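PDB 6LNH: L-isoleucine-4-hydroxylase from Bacillus thuringiensis, which hydroxylates L-isoleucine to (4S)-4-hydroxy-L-isoleucine with 2-oxoglutarate, molecular oxygen and ferrous iron, and also oxidises several related amino acids. Local coordinates for residues 174-179 against 243-248; 73-78 against 147-152; 25-30 against 135-140. All blocks are in the same frame, centred on the assembly; numbering follows the deposited sequence.

Contact 1: residues 174-179 against 243-248; sequences EPVVFL and VTFSYK
Phe178 and Phe245 meet rim to rim across an antiparallel ladder. They come from the two hydrogen-bonded pairs, Val176–Phe245 and Phe178–Val243, that flank the Val177–Thr244 pair, and so lie on the same face. CE1 of Phe245 lies 3.7 Å from CD1 of Phe178; the ring planes are turned 65° apart, and neither ring sits over the other. Both rings leave the backbone with CG beside their own N (chi1 -74° for Phe178), which brings each one's edge close to a carbonyl of the partner strand: Val243 O lies in the plane of the Phe178 ring and Val176 O in that of Phe245. Helix 120-134 packs against this face through Asp129, Thr130 and Ala133, and Phe132 stacks edge-to-face with Phe178.

Three backbone bonds set the register. Phe178 and Val243 exchange two, and Phe245 N donates to Val176 O over 2.9 Å. The other face belongs to Val177 and Thr244, which run alongside each other with their CG2 methyls 3.7 Å apart. From the loop before the strand, Glu174, bent at chi2 (86°), passes slantwise over Thr244, its CG 3.6 Å from Thr244 CB. Its carboxylate does not bond Thr244 directly: a water donates to Glu174 OE2 at 2.9 Å and pairs with Thr244 OG1 at 2.7 Å, while Tyr92 OH gives OE2 a further partner. At the strand's entrance Pro175 CD rests 3.3 Å from Phe245 O.

Val177 packs on Asp172, one of the three iron ligands with His170 and His223, and its side chain lies about 7 Å from the metal. This pairing of strands 176-184 and 236-247 belongs to the double-stranded beta-helix, or cupin, fold of the 2-oxoglutarate dioxygenases, whose interior houses the iron.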
loop_
_atom_site.group_PDB
_atom_site.type_symbol
_atom_site.label_atom_id
_atom_site.label_comp_id
_atom_site.label_asym_id
_atom_site.label_seq_id
_atom_site.Cartn_x
_atom_site.Cartn_y
_atom_site.Cartn_z
ATOM N N GLU C 174 6.411 -20.013 25.873
ATOM C CA GLU C 174 6.432 -19.074 26.990
ATOM C C GLU C 174 5.035 -18.520 27.264
ATOM O O GLU C 174 4.313 -18.162 26.328
ATOM C CB GLU C 174 7.395 -17.928 26.707
ATOM C CG GLU C 174 8.827 -18.386 26.462
ATOM C CD GLU C 174 9.077 -18.762 25.011
ATOM O OE1 GLU C 174 8.138 -18.641 24.197
ATOM O OE2 GLU C 174 10.208 -19.181 24.683
ATOM N N PRO C 175 4.642 -18.449 28.539
ATOM C CA PRO C 175 3.282 -17.983 28.863
ATOM C C PRO C 175 2.994 -16.544 28.457
ATOM O O PRO C 175 1.824 -16.206 28.235
ATOM C CB PRO C 175 3.198 -18.167 30.387
ATOM C CG PRO C 175 4.618 -18.336 30.853
ATOM C CD PRO C 175 5.353 -18.966 29.718
ATOM N N VAL C 176 4.004 -15.682 28.360
ATOM C CA VAL C 176 3.815 -14.302 27.921
ATOM C C VAL C 176 4.902 -13.962 26.912
ATOM O O VAL C 176 6.094 -14.117 27.202
ATOM C CB VAL C 176 3.845 -13.303 29.096
ATOM C CG1 VAL C 176 3.603 -11.885 28.590
ATOM C CG2 VAL C 176 2.815 -13.669 30.153
ATOM N N VAL C 177 4.490 -13.494 25.733
ATOM C CA VAL C 177 5.403 -13.156 24.648
ATOM C C VAL C 177 5.038 -11.777 24.114
ATOM O O VAL C 177 3.864 -11.504 23.843
ATOM C CB VAL C 177 5.357 -14.206 23.520
ATOM C CG1 VAL C 177 6.064 -13.693 22.270
ATOM C CG2 VAL C 177 5.974 -15.514 23.986
ATOM N N PHE C 178 6.042 -10.915 23.961
ATOM C CA PHE C 178 5.875 -9.597 23.357
ATOM C C PHE C 178 6.467 -9.616 21.951
ATOM O O PHE C 178 7.643 -9.951 21.776
ATOM C CB PHE C 178 6.551 -8.514 24.199
ATOM C CG PHE C 178 5.816 -8.170 25.464
ATOM C CD1 PHE C 178 5.846 -9.019 26.558
ATOM C CD2 PHE C 178 5.108 -6.985 25.563
ATOM C CE1 PHE C 178 5.171 -8.695 27.724
ATOM C CE2 PHE C 178 4.431 -6.656 26.724
ATOM C CZ PHE C 178 4.461 -7.515 27.805
ATOM N N LEU C 179 5.655 -9.255 20.959
ATOM C CA LEU C 179 6.090 -9.122 19.571
ATOM C C LEU C 179 6.184 -7.635 19.238
ATOM O O LEU C 179 5.164 -6.939 19.198
ATOM C CB LEU C 179 5.117 -9.843 18.637
ATOM C CG LEU C 179 5.357 -9.775 17.128
ATOM C CD1 LEU C 179 6.725 -10.296 16.802
ATOM C CD2 LEU C 179 4.301 -10.573 16.381
ATOM N N VAL C 243 10.185 -10.524 23.088
ATOM C CA VAL C 243 10.563 -10.511 24.497
ATOM C C VAL C 243 9.636 -11.486 25.210
ATOM O O VAL C 243 8.436 -11.220 25.356
ATOM C CB VAL C 243 10.485 -9.107 25.112
ATOM C CG1 VAL C 243 11.018 -9.132 26.535
ATOM C CG2 VAL C 243 11.271 -8.113 24.267
ATOM N N THR C 244 10.188 -12.614 25.650
ATOM C CA THR C 244 9.424 -13.701 26.242
ATOM C C THR C 244 9.736 -13.846 27.726
ATOM O O THR C 244 10.848 -13.555 28.177
ATOM C CB THR C 244 9.712 -15.023 25.527
ATOM O OG1 THR C 244 11.018 -15.488 25.890
ATOM C CG2 THR C 244 9.650 -14.833 24.017
ATOM N N PHE C 245 8.731 -14.284 28.484
ATOM C CA PHE C 245 8.857 -14.521 29.917
ATOM C C PHE C 245 8.490 -15.969 30.218
ATOM O O PHE C 245 7.348 -16.384 29.983
ATOM C CB PHE C 245 7.978 -13.544 30.701
ATOM C CG PHE C 245 8.343 -12.102 30.478
ATOM C CD1 PHE C 245 7.996 -11.455 29.301
ATOM C CD2 PHE C 245 9.060 -11.403 31.433
ATOM C CE1 PHE C 245 8.346 -10.139 29.086
ATOM C CE2 PHE C 245 9.411 -10.084 31.222
ATOM C CZ PHE C 245 9.053 -9.452 30.048
ATOM N N SER C 246 9.457 -16.732 30.733
ATOM C CA SER C 246 9.245 -18.123 31.116
ATOM C C SER C 246 10.067 -18.445 32.360
ATOM O O SER C 246 10.907 -17.657 32.801
ATOM C CB SER C 246 9.582 -19.080 29.966
ATOM O OG SER C 246 10.945 -18.979 29.598
ATOM N N TYR C 247 9.800 -19.618 32.933
ATOM C CA TYR C 247 10.413 -20.050 34.185
ATOM C C TYR C 247 11.765 -20.708 33.955
ATOM O O TYR C 247 11.969 -21.410 32.960
ATOM C CB TYR C 247 9.497 -21.030 34.917
ATOM C CG TYR C 247 8.147 -20.450 35.225
ATOM C CD1 TYR C 247 8.036 -19.235 35.880
ATOM C CD2 TYR C 247 6.981 -21.112 34.860
ATOM C CE1 TYR C 247 6.805 -18.691 36.168
ATOM C CE2 TYR C 247 5.741 -20.575 35.145
ATOM C CZ TYR C 247 5.661 -19.363 35.798
ATOM O OH TYR C 247 4.432 -18.820 36.087
ATOM N N LYS C 248 12.693 -20.466 34.887
ATOM C CA LYS C 248 14.038 -21.029 34.781
ATOM C C LYS C 248 14.054 -22.539 34.997
ATOM O O LYS C 248 14.825 -23.255 34.348
ATOM C CB LYS C 248 14.965 -20.359 35.791
ATOM C CG LYS C 248 16.431 -20.678 35.581
ATOM C CD LYS C 248 17.313 -19.685 36.310
ATOM C CE LYS C 248 18.767 -19.867 35.919
ATOM N NZ LYS C 248 19.323 -21.130 36.478
HETATM O O HOH W 1 12.382 -17.253 24.334
#

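Contact 2: residues 73-78 against 147-152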
loop_
_atom_site.group_PDB
_atom_site.type_symbol
_atom_site.label_atom_id
_atom_site.label_comp_id
_atom_site.label_asym_id
_atom_site.label_seq_id
_atom_site.Cartn_x
_atom_site.Cartn_y
_atom_site.Cartn_z
ATOM N N SER C 73 19.343 -13.806 23.186
ATOM C CA SER C 73 19.978 -13.573 24.474
ATOM C C SER C 73 18.874 -13.505 25.516
ATOM O O SER C 73 17.715 -13.226 25.199
ATOM C CB SER C 73 20.813 -12.286 24.478
ATOM O OG SER C 73 21.952 -12.412 23.643
ATOM N N ARG C 74 19.240 -13.762 26.768
ATOM C CA ARG C 74 18.254 -13.825 27.834
ATOM C C ARG C 74 18.828 -13.259 29.123
ATOM O O ARG C 74 20.040 -13.286 29.352
ATOM C CB ARG C 74 17.768 -15.264 28.064
ATOM C CG ARG C 74 18.878 -16.272 28.286
ATOM C CD ARG C 74 18.310 -17.597 28.761
ATOM N NE ARG C 74 19.353 -18.571 29.061
ATOM C CZ ARG C 74 19.604 -19.646 28.322
ATOM N NH1 ARG C 74 18.879 -19.895 27.240
ATOM N NH2 ARG C 74 20.573 -20.480 28.673
ATOM N N TYR C 75 17.934 -12.751 29.964
ATOM C CA TYR C 75 18.262 -12.308 31.308
ATOM C C TYR C 75 17.667 -13.286 32.312
ATOM O O TYR C 75 16.658 -13.944 32.040
ATOM C CB TYR C 75 17.725 -10.900 31.579
ATOM C CG TYR C 75 18.361 -9.821 30.733
ATOM C CD1 TYR C 75 19.570 -9.245 31.100
ATOM C CD2 TYR C 75 17.749 -9.372 29.570
ATOM C CE1 TYR C 75 20.155 -8.256 30.332
ATOM C CE2 TYR C 75 18.326 -8.383 28.794
ATOM C CZ TYR C 75 19.528 -7.828 29.181
ATOM O OH TYR C 75 20.106 -6.844 28.411
ATOM N N ILE C 76 18.295 -13.374 33.480
ATOM C CA ILE C 76 17.795 -14.182 34.587
ATOM C C ILE C 76 17.392 -13.244 35.713
ATOM O O ILE C 76 18.168 -12.365 36.107
ATOM C CB ILE C 76 18.847 -15.195 35.074
ATOM C CG1 ILE C 76 19.362 -16.044 33.912
ATOM C CG2 ILE C 76 18.267 -16.080 36.169
ATOM C CD1 ILE C 76 20.625 -16.819 34.238
ATOM N N LYS C 77 16.181 -13.430 36.229
ATOM C CA LYS C 77 15.692 -12.682 37.383
ATOM C C LYS C 77 15.443 -13.686 38.502
ATOM O O LYS C 77 14.419 -14.376 38.505
ATOM C CB LYS C 77 14.430 -11.897 37.035
ATOM C CG LYS C 77 13.695 -11.315 38.236
ATOM C CD LYS C 77 14.541 -10.281 38.962
ATOM C CE LYS C 77 13.766 -9.636 40.099
ATOM N NZ LYS C 77 13.464 -10.602 41.192
ATOM N N TYR C 78 16.376 -13.784 39.444
ATOM C CA TYR C 78 16.178 -14.682 40.570
ATOM C C TYR C 78 15.183 -14.078 41.551
ATOM O O TYR C 78 15.123 -12.859 41.734
ATOM C CB TYR C 78 17.503 -14.959 41.284
ATOM C CG TYR C 78 18.504 -15.747 40.472
ATOM C CD1 TYR C 78 18.443 -17.132 40.411
ATOM C CD2 TYR C 78 19.520 -15.105 39.774
ATOM C CE1 TYR C 78 19.360 -17.857 39.673
ATOM C CE2 TYR C 78 20.442 -15.822 39.034
ATOM C CZ TYR C 78 20.357 -17.198 38.989
ATOM O OH TYR C 78 21.272 -17.914 38.253
ATOM N N ILE C 147 13.946 -14.039 30.996
ATOM C CA ILE C 147 13.431 -13.021 30.084
ATOM C C ILE C 147 14.201 -13.169 28.776
ATOM O O ILE C 147 15.351 -12.733 28.667
ATOM C CB ILE C 147 13.556 -11.609 30.665
ATOM C CG1 ILE C 147 12.706 -11.480 31.929
ATOM C CG2 ILE C 147 13.125 -10.572 29.633
ATOM C CD1 ILE C 147 12.856 -10.146 32.627
ATOM N N GLY C 148 13.570 -13.779 27.775
ATOM C CA GLY C 148 14.233 -14.045 26.510
ATOM C C GLY C 148 14.026 -12.937 25.490
ATOM O O GLY C 148 12.949 -12.353 25.393
ATOM N N LEU C 149 15.082 -12.657 24.731
ATOM C CA LEU C 149 15.065 -11.646 23.681
ATOM C C LEU C 149 15.438 -12.314 22.367
ATOM O O LEU C 149 16.537 -12.864 22.238
ATOM C CB LEU C 149 16.028 -10.500 23.995
ATOM C CG LEU C 149 15.496 -9.374 24.886
ATOM C CD1 LEU C 149 15.449 -9.812 26.341
ATOM C CD2 LEU C 149 16.344 -8.124 24.722
ATOM N N HIS C 150 14.533 -12.259 21.394
ATOM C CA HIS C 150 14.756 -12.856 20.084
ATOM C C HIS C 150 14.761 -11.762 19.030
ATOM O O HIS C 150 13.745 -11.093 18.815
ATOM C CB HIS C 150 13.688 -13.900 19.763
ATOM C CG HIS C 150 13.735 -15.107 20.647
ATOM N ND1 HIS C 150 14.479 -16.226 20.340
ATOM C CD2 HIS C 150 13.124 -15.373 21.824
ATOM C CE1 HIS C 150 14.320 -17.132 21.289
ATOM N NE2 HIS C 150 13.505 -16.637 22.203
ATOM N N GLN C 151 15.906 -11.584 18.383
ATOM C CA GLN C 151 16.075 -10.648 17.281
ATOM C C GLN C 151 15.970 -11.459 15.994
ATOM O O GLN C 151 16.867 -12.246 15.683
ATOM C CB GLN C 151 17.429 -9.954 17.405
ATOM C CG GLN C 151 17.609 -8.657 16.654
ATOM C CD GLN C 151 19.000 -8.091 16.869
ATOM O OE1 GLN C 151 19.854 -8.740 17.476
ATOM N NE2 GLN C 151 19.240 -6.888 16.366
ATOM N N VAL C 152 14.888 -11.264 15.242
ATOM C CA VAL C 152 14.600 -12.079 14.067
ATOM C C VAL C 152 14.391 -11.176 12.864
ATOM O O VAL C 152 13.641 -10.196 12.932
ATOM C CB VAL C 152 13.362 -12.971 14.271
ATOM C CG1 VAL C 152 13.207 -13.938 13.097
ATOM C CG2 VAL C 152 13.459 -13.737 15.583
#
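This is an antiparallel strand pairing within the large sheet, where strand 68-77 runs between strand 145-156 and the outermost strand 84-86. Four backbone bonds tie it, two for each hydrogen-bonded pair. Ser73 exchanges bonds with Leu149, the shorter from Leu149 N to Ser73 O at 2.7 Å; Tyr75 does the same with Ile147, its N lying 2.9 Å from Ile147 O. Between them Arg74 faces Gly148, and CA of the arginine approaches Ile147 O to 3.2 Å in a CA-H...O contact.

On the face shared by Tyr75, Ile147 and Leu149, the leucine has CG beside its own N (chi1 -85°) and a further bend at chi2, which together bring its methyl CD1 to the edge of the tyrosine ring, 4.0 Å from both CD2 and CE2. Leu117 of helix 114-117 packs on both side chains. Arg74 starts on the other face, its CB 4.0 Å from Gly148 CA, then extends away to salt bridges with Asp87 and Asp91.

Main-chain bonds thus do the polar work between the strands, the side chains add apolar contact, and the arginine's charge is probably balanced by the two aspartates beyond the pair.

Contact 3: residues 25-30 against 135-140; sequences EFESKG and KTNIID
Glu27 reaches from helix 19-29 to the backbone of Asn137, and the closest approaches of the contact gather round its side chain. Asn137 N donates to Glu27 OE2, nearly along the C-O axis of the carboxylate, at 161°. The modelled separation of 2.5 Å is very short, and OE2 is also placed 2.7 Å from Asn137 OD1, two acceptors that form no hydrogen bond, so the local geometry is doubtful. The glutamate chain runs extended beyond CG (chi2 -179°), which carries OE2 across to the loop. OE2 also comes within 3.4 Å of Thr136 CB. Ile138 and Glu27 run past one another head to tail, Ile138 CD1 lying 3.4 Å from Glu27 CG.

The contact brings the N-terminal helix against the loop that leaves helix 120-134 for strand 145-156, a helix-to-loop junction outside the sheet of the cupin fold. Thr136 is tied back to that preceding helix by a bond from OG1 to Ala133 O.

On the buried side, Phe26 adds apolar contact: its CD2 is 4.1 Å from Thr136 CG2 and its CE2 4.2 Å from Ile138 CD1. The phenylalanine also touches Leu32 of strand 31-34. The outer side, by contrast, is open to solvent at Asn137, Lys135 and Glu25. There Glu25 pairs with Lys29, one helical turn further on, whose NZ forms a salt bridge to Glu25 OE2 over 2.9 Å.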
loop_
_atom_site.group_PDB
_atom_site.type_symbol
_atom_site.label_atom_id
_atom_site.label_comp_id
_atom_site.label_asym_id
_atom_site.label_seq_id
_atom_site.Cartn_x
_atom_site.Cartn_y
_atom_site.Cartn_z
ATOM N N GLU C 25 -7.311 -6.328 30.291
ATOM C CA GLU C 25 -7.797 -6.697 28.964
ATOM C C GLU C 25 -7.023 -7.882 28.403
ATOM O O GLU C 25 -7.613 -8.807 27.834
ATOM C CB GLU C 25 -7.717 -5.507 28.006
ATOM C CG GLU C 25 -8.332 -5.806 26.643
ATOM C CD GLU C 25 -8.461 -4.583 25.756
ATOM O OE1 GLU C 25 -8.045 -3.483 26.181
ATOM O OE2 GLU C 25 -8.985 -4.724 24.630
ATOM N N PHE C 26 -5.697 -7.863 28.547
ATOM C CA PHE C 26 -4.879 -8.974 28.072
ATOM C C PHE C 26 -5.277 -10.280 28.750
ATOM O O PHE C 26 -5.355 -11.328 28.099
ATOM C CB PHE C 26 -3.400 -8.667 28.316
ATOM C CG PHE C 26 -2.497 -9.861 28.178
ATOM C CD1 PHE C 26 -2.287 -10.450 26.943
ATOM C CD2 PHE C 26 -1.850 -10.388 29.283
ATOM C CE1 PHE C 26 -1.449 -11.545 26.811
ATOM C CE2 PHE C 26 -1.014 -11.481 29.160
ATOM C CZ PHE C 26 -0.813 -12.061 27.923
ATOM N N GLU C 27 -5.538 -10.233 30.057
ATOM C CA GLU C 27 -5.874 -11.446 30.795
ATOM C C GLU C 27 -7.226 -12.023 30.389
ATOM O O GLU C 27 -7.392 -13.248 30.351
ATOM C CB GLU C 27 -5.842 -11.152 32.291
ATOM C CG GLU C 27 -4.430 -11.010 32.798
ATOM C CD GLU C 27 -4.342 -10.730 34.278
ATOM O OE1 GLU C 27 -5.308 -10.188 34.855
ATOM O OE2 GLU C 27 -3.298 -11.074 34.868
ATOM N N SER C 28 -8.208 -11.171 30.086
ATOM C CA SER C 28 -9.515 -11.686 29.688
ATOM C C SER C 28 -9.530 -12.110 28.222
ATOM O O SER C 28 -10.238 -13.055 27.853
ATOM C CB SER C 28 -10.608 -10.649 29.962
ATOM O OG SER C 28 -10.885 -9.869 28.818
ATOM N N LYS C 29 -8.757 -11.424 27.377
ATOM C CA LYS C 29 -8.751 -11.708 25.947
ATOM C C LYS C 29 -7.664 -12.689 25.526
ATOM O O LYS C 29 -7.854 -13.420 24.547
ATOM C CB LYS C 29 -8.578 -10.407 25.160
ATOM C CG LYS C 29 -9.844 -9.882 24.503
ATOM C CD LYS C 29 -9.672 -8.432 24.070
ATOM C CE LYS C 29 -8.304 -8.211 23.431
ATOM N NZ LYS C 29 -8.155 -6.854 22.835
ATOM N N GLY C 30 -6.530 -12.725 26.224
ATOM C CA GLY C 30 -5.436 -13.590 25.833
ATOM C C GLY C 30 -4.436 -12.945 24.903
ATOM O O GLY C 30 -3.420 -13.571 24.574
ATOM N N LYS C 135 2.801 -7.612 36.280
ATOM C CA LYS C 135 1.497 -7.209 36.791
ATOM C C LYS C 135 0.363 -8.090 36.285
ATOM O O LYS C 135 -0.802 -7.801 36.576
ATOM C CB LYS C 135 1.238 -5.730 36.479
ATOM C CG LYS C 135 2.295 -4.843 37.140
ATOM C CD LYS C 135 2.335 -3.417 36.621
ATOM C CE LYS C 135 2.523 -2.428 37.770
ATOM N NZ LYS C 135 1.471 -2.566 38.818
ATOM N N THR C 136 0.673 -9.160 35.559
ATOM C CA THR C 136 -0.338 -10.151 35.239
ATOM C C THR C 136 -0.367 -11.220 36.330
ATOM O O THR C 136 0.626 -11.457 37.022
ATOM C CB THR C 136 -0.055 -10.790 33.876
ATOM O OG1 THR C 136 1.115 -11.609 33.958
ATOM C CG2 THR C 136 0.171 -9.722 32.816
ATOM N N ASN C 137 -1.521 -11.875 36.470
ATOM C CA ASN C 137 -1.630 -13.075 37.296
ATOM C C ASN C 137 -1.083 -14.317 36.602
ATOM O O ASN C 137 -1.025 -15.383 37.225
ATOM C CB ASN C 137 -3.079 -13.289 37.769
ATOM C CG ASN C 137 -4.072 -13.475 36.630
ATOM O OD1 ASN C 137 -3.701 -13.711 35.481
ATOM N ND2 ASN C 137 -5.358 -13.366 36.955
ATOM N N ILE C 138 -0.699 -14.203 35.327
ATOM C CA ILE C 138 -0.171 -15.342 34.581
ATOM C C ILE C 138 1.211 -15.737 35.091
ATOM O O ILE C 138 1.524 -16.928 35.211
ATOM C CB ILE C 138 -0.145 -15.050 33.066
ATOM C CG1 ILE C 138 -1.550 -14.827 32.497
ATOM C CG2 ILE C 138 0.497 -16.194 32.315
ATOM C CD1 ILE C 138 -2.086 -13.452 32.661
ATOM N N ILE C 139 2.056 -14.761 35.403
ATOM C CA ILE C 139 3.439 -15.035 35.774
ATOM C C ILE C 139 3.494 -15.228 37.282
ATOM O O ILE C 139 3.138 -14.329 38.052
ATOM C CB ILE C 139 4.373 -13.901 35.323
ATOM C CG1 ILE C 139 4.577 -13.954 33.808
ATOM C CG2 ILE C 139 5.713 -13.977 36.050
ATOM C CD1 ILE C 139 5.414 -15.122 33.337
ATOM N N ASP C 140 3.934 -16.410 37.700
ATOM C CA ASP C 140 4.043 -16.735 39.114
ATOM C C ASP C 140 5.346 -16.144 39.633
ATOM O O ASP C 140 6.437 -16.607 39.283
ATOM C CB ASP C 140 3.975 -18.250 39.293
ATOM C CG ASP C 140 4.318 -18.698 40.696
ATOM O OD1 ASP C 140 3.897 -18.034 41.668
ATOM O OD2 ASP C 140 4.997 -19.738 40.820
#

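Contacts 1 and 2 are both buried strand pairings in the same sheet, on either side of the junction between the adjoining strands 236-247 and 145-156; Thr244 O to Gly148 N joins the two ladders, and the Phe245 ring packs on Ile147. Contact 3, about 17 Å from the chain centre, is only partly buried and holds a helix to a loop by a side-chain carboxylate where the sheet contacts use repeated main-chain bonds. It still meets contact 1: Tyr247 OH bonds Asp140 N, and Pro175 packs on Ile138. Contacts 2 and 3 do not touch. Of the three, contact 1 comes nearest the iron.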